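Side-chain contact in RctB replication initiator protein (Vibrio cholerae, PDB 5UBE), which probably binds origin DNA to initiate replication of the second chromosome of the cholera pathogen, using in part a helix-turn-helix domain: residues A[28-31]-A[32-35]. Numbering follows the deposited sequence.
Sequences IDWI and EQYQ
Trp30 and Tyr34, one helical turn apart on helix 26-34, show how an i to i+4 aromatic pair can meet without stacking. The two side chains cross at a slant, and the closest approach between them is from Trp30 CE3, on the benzene part of the indole, to the phenol oxygen, Tyr34 OH, at 3.7 Å. Behind it, Trp30 CB sits 4.0 Å from Tyr34 CZ. Tyr34 leans back along the helix because its CG lies anti to its own carbonyl carbon (chi1 -72°), which brings the phenol over the preceding turn. One face of the phenol is therefore taken by Trp30 O, 3.4 Å from Tyr34 CG and displaced toward the ring's rim. Trp30 O also accepts a hydrogen bond from Tyr34 N at 2.7 Å, so a single oxygen meets both the amide and the ring of one residue.

On the neighbouring flank, Gln33, its CG beside the backbone N and its chain extended beyond, sets its amide obliquely beside the indole, the two planes 33° apart and Gln33 OE1 3.9 Å from Trp30 CD1. Gln33 N donates to Asp29 O in a longer bond of 3.3 Å. Ile31 flanks the phenol differently, through an apolar approach of Ile31 CG1 to Tyr34 CD2 at 4.3 Å.

The phenol hydroxyl is hydrogen-bonded to Ile115 O, while Phe114 and Pro117 touch both aromatic side chains and Ile31 packs on Asn49 of helix 42-55. The chemistry thus divides along the Tyr34 side chain: within the helix it meets Trp30 by van der Waals contact, while the backbone bond joins the same two residues, and its polar end ties this part of helix 26-34 to the segment between strand 108-114 and helix 117-120, fastening a short helix of the helix-turn-helix domain to its C-terminal part.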
ATOM      1  N   ILE A  28       5.694   6.505  -8.375  1.00 25.67           N
ATOM      2  CA  ILE A  28       7.130   6.249  -8.454  1.00 31.14           C
ATOM      3  C   ILE A  28       7.902   7.554  -8.306  1.00 40.04           C
ATOM      4  O   ILE A  28       8.938   7.609  -7.632  1.00 41.22           O
ATOM      5  CB  ILE A  28       7.467   5.523  -9.771  1.00 39.24           C
ATOM      6  CG1 ILE A  28       6.698   4.202  -9.858  1.00 32.26           C
ATOM      7  CG2 ILE A  28       8.962   5.276  -9.888  1.00 37.64           C
ATOM      8  CD1 ILE A  28       6.680   3.594 -11.271  1.00 38.52           C
ATOM      9  N   ASP A  29       7.397   8.635  -8.908  1.00 30.32           N
ATOM     10  CA  ASP A  29       8.012   9.945  -8.687  1.00 33.33           C
ATOM     11  C   ASP A  29       7.641  10.532  -7.326  1.00 37.42           C
ATOM     12  O   ASP A  29       8.477  11.171  -6.677  1.00 35.47           O
ATOM     13  CB  ASP A  29       7.605  10.922  -9.789  1.00 30.64           C
ATOM     14  CG  ASP A  29       8.021  10.456 -11.173  1.00 49.53           C
ATOM     15  OD1 ASP A  29       9.095   9.827 -11.314  1.00 52.36           O
ATOM     16  OD2 ASP A  29       7.265  10.728 -12.125  1.00 52.42           O
ATOM     17  N   TRP A  30       6.386  10.351  -6.897  1.00 38.03           N
ATOM     18  CA  TRP A  30       5.927  10.919  -5.632  1.00 32.86           C
ATOM     19  C   TRP A  30       6.786  10.451  -4.470  1.00 34.20           C
ATOM     20  O   TRP A  30       7.007  11.200  -3.507  1.00 30.77           O
ATOM     21  CB  TRP A  30       4.472  10.525  -5.377  1.00 34.80           C
ATOM     22  CG  TRP A  30       3.497  11.033  -6.386  1.00 30.64           C
ATOM     23  CD1 TRP A  30       3.744  11.926  -7.400  1.00 28.17           C
ATOM     24  CD2 TRP A  30       2.101  10.711  -6.464  1.00 28.58           C
ATOM     25  NE1 TRP A  30       2.592  12.154  -8.110  1.00 32.55           N
ATOM     26  CE2 TRP A  30       1.568  11.432  -7.554  1.00 31.45           C
ATOM     27  CE3 TRP A  30       1.254   9.878  -5.724  1.00 27.33           C
ATOM     28  CZ2 TRP A  30       0.223  11.338  -7.929  1.00 34.39           C
ATOM     29  CZ3 TRP A  30      -0.088   9.797  -6.093  1.00 33.38           C
ATOM     30  CH2 TRP A  30      -0.587  10.520  -7.188  1.00 36.42           C
ATOM     31  N   ILE A  31       7.247   9.201  -4.527  1.00 28.90           N
ATOM     32  CA  ILE A  31       7.951   8.593  -3.395  1.00 30.43           C
ATOM     33  C   ILE A  31       9.249   9.335  -3.111  1.00 36.93           C
ATOM     34  O   ILE A  31       9.602   9.572  -1.950  1.00 35.70           O
ATOM     35  CB  ILE A  31       8.186   7.091  -3.666  1.00 37.39           C
ATOM     36  CG1 ILE A  31       6.881   6.316  -3.490  1.00 32.35           C
ATOM     37  CG2 ILE A  31       9.292   6.518  -2.766  1.00 36.25           C
ATOM     38  CD1 ILE A  31       6.937   4.855  -4.005  1.00 27.36           C
ATOM     39  N   GLU A  32       9.977   9.717  -4.162  1.00 40.64           N
ATOM     40  CA  GLU A  32      11.135  10.584  -3.965  1.00 45.55           C
ATOM     41  C   GLU A  32      10.725  11.952  -3.442  1.00 47.40           C
ATOM     42  O   GLU A  32      11.470  12.567  -2.672  1.00 43.74           O
ATOM     43  CB  GLU A  32      11.922  10.723  -5.270  1.00 47.92           C
ATOM     44  CG  GLU A  32      12.386   9.362  -5.825  1.00 71.08           C
ATOM     45  CD  GLU A  32      13.395   9.472  -6.959  1.00 79.74           C
ATOM     46  OE1 GLU A  32      13.403  10.508  -7.664  1.00 82.92           O
ATOM     47  OE2 GLU A  32      14.180   8.512  -7.138  1.00 78.03           O
ATOM     48  N   GLN A  33       9.547  12.442  -3.830  1.00 39.88           N
ATOM     49  CA  GLN A  33       9.117  13.744  -3.330  1.00 39.79           C
ATOM     50  C   GLN A  33       8.632  13.680  -1.888  1.00 44.97           C
ATOM     51  O   GLN A  33       8.777  14.666  -1.159  1.00 36.66           O
ATOM     52  CB  GLN A  33       8.019  14.329  -4.217  1.00 39.37           C
ATOM     53  CG  GLN A  33       8.506  14.782  -5.576  1.00 32.52           C
ATOM     54  CD  GLN A  33       7.378  15.327  -6.418  1.00 42.68           C
ATOM     55  OE1 GLN A  33       6.415  14.624  -6.689  1.00 39.65           O
ATOM     56  NE2 GLN A  33       7.475  16.598  -6.808  1.00 41.32           N
ATOM     57  N   TYR A  34       8.070  12.540  -1.456  1.00 41.64           N
ATOM     58  CA  TYR A  34       7.602  12.415  -0.072  1.00 32.55           C
ATOM     59  C   TYR A  34       8.723  12.663   0.928  1.00 32.76           C
ATOM     60  O   TYR A  34       8.469  13.091   2.061  1.00 32.54           O
ATOM     61  CB  TYR A  34       7.033  11.018   0.179  1.00 32.18           C
ATOM     62  CG  TYR A  34       5.708  10.686  -0.459  1.00 41.88           C
ATOM     63  CD1 TYR A  34       4.740  11.658  -0.681  1.00 35.45           C
ATOM     64  CD2 TYR A  34       5.416   9.368  -0.818  1.00 36.30           C
ATOM     65  CE1 TYR A  34       3.523  11.327  -1.257  1.00 33.77           C
ATOM     66  CE2 TYR A  34       4.213   9.032  -1.389  1.00 37.22           C
ATOM     67  CZ  TYR A  34       3.267  10.007  -1.599  1.00 29.18           C
ATOM     68  OH  TYR A  34       2.074   9.632  -2.167  1.00 30.66           O
ATOM     69  N   GLN A  35       9.966  12.385   0.537  1.00 32.62           N
ATOM     70  CA  GLN A  35      11.080  12.473   1.468  1.00 38.00           C
ATOM     71  C   GLN A  35      11.407  13.900   1.875  1.00 38.45           C
ATOM     72  O   GLN A  35      12.233  14.083   2.774  1.00 39.18           O
ATOM     73  CB  GLN A  35      12.305  11.796   0.857  1.00 42.69           C
ATOM     74  CG  GLN A  35      12.134  10.282   0.704  1.00 45.86           C
ATOM     75  CD  GLN A  35      13.054   9.712  -0.344  1.00 65.14           C
ATOM     76  OE1 GLN A  35      12.680   8.812  -1.112  1.00 64.44           O
ATOM     77  NE2 GLN A  35      14.267  10.247  -0.402  1.00 73.24           N
TER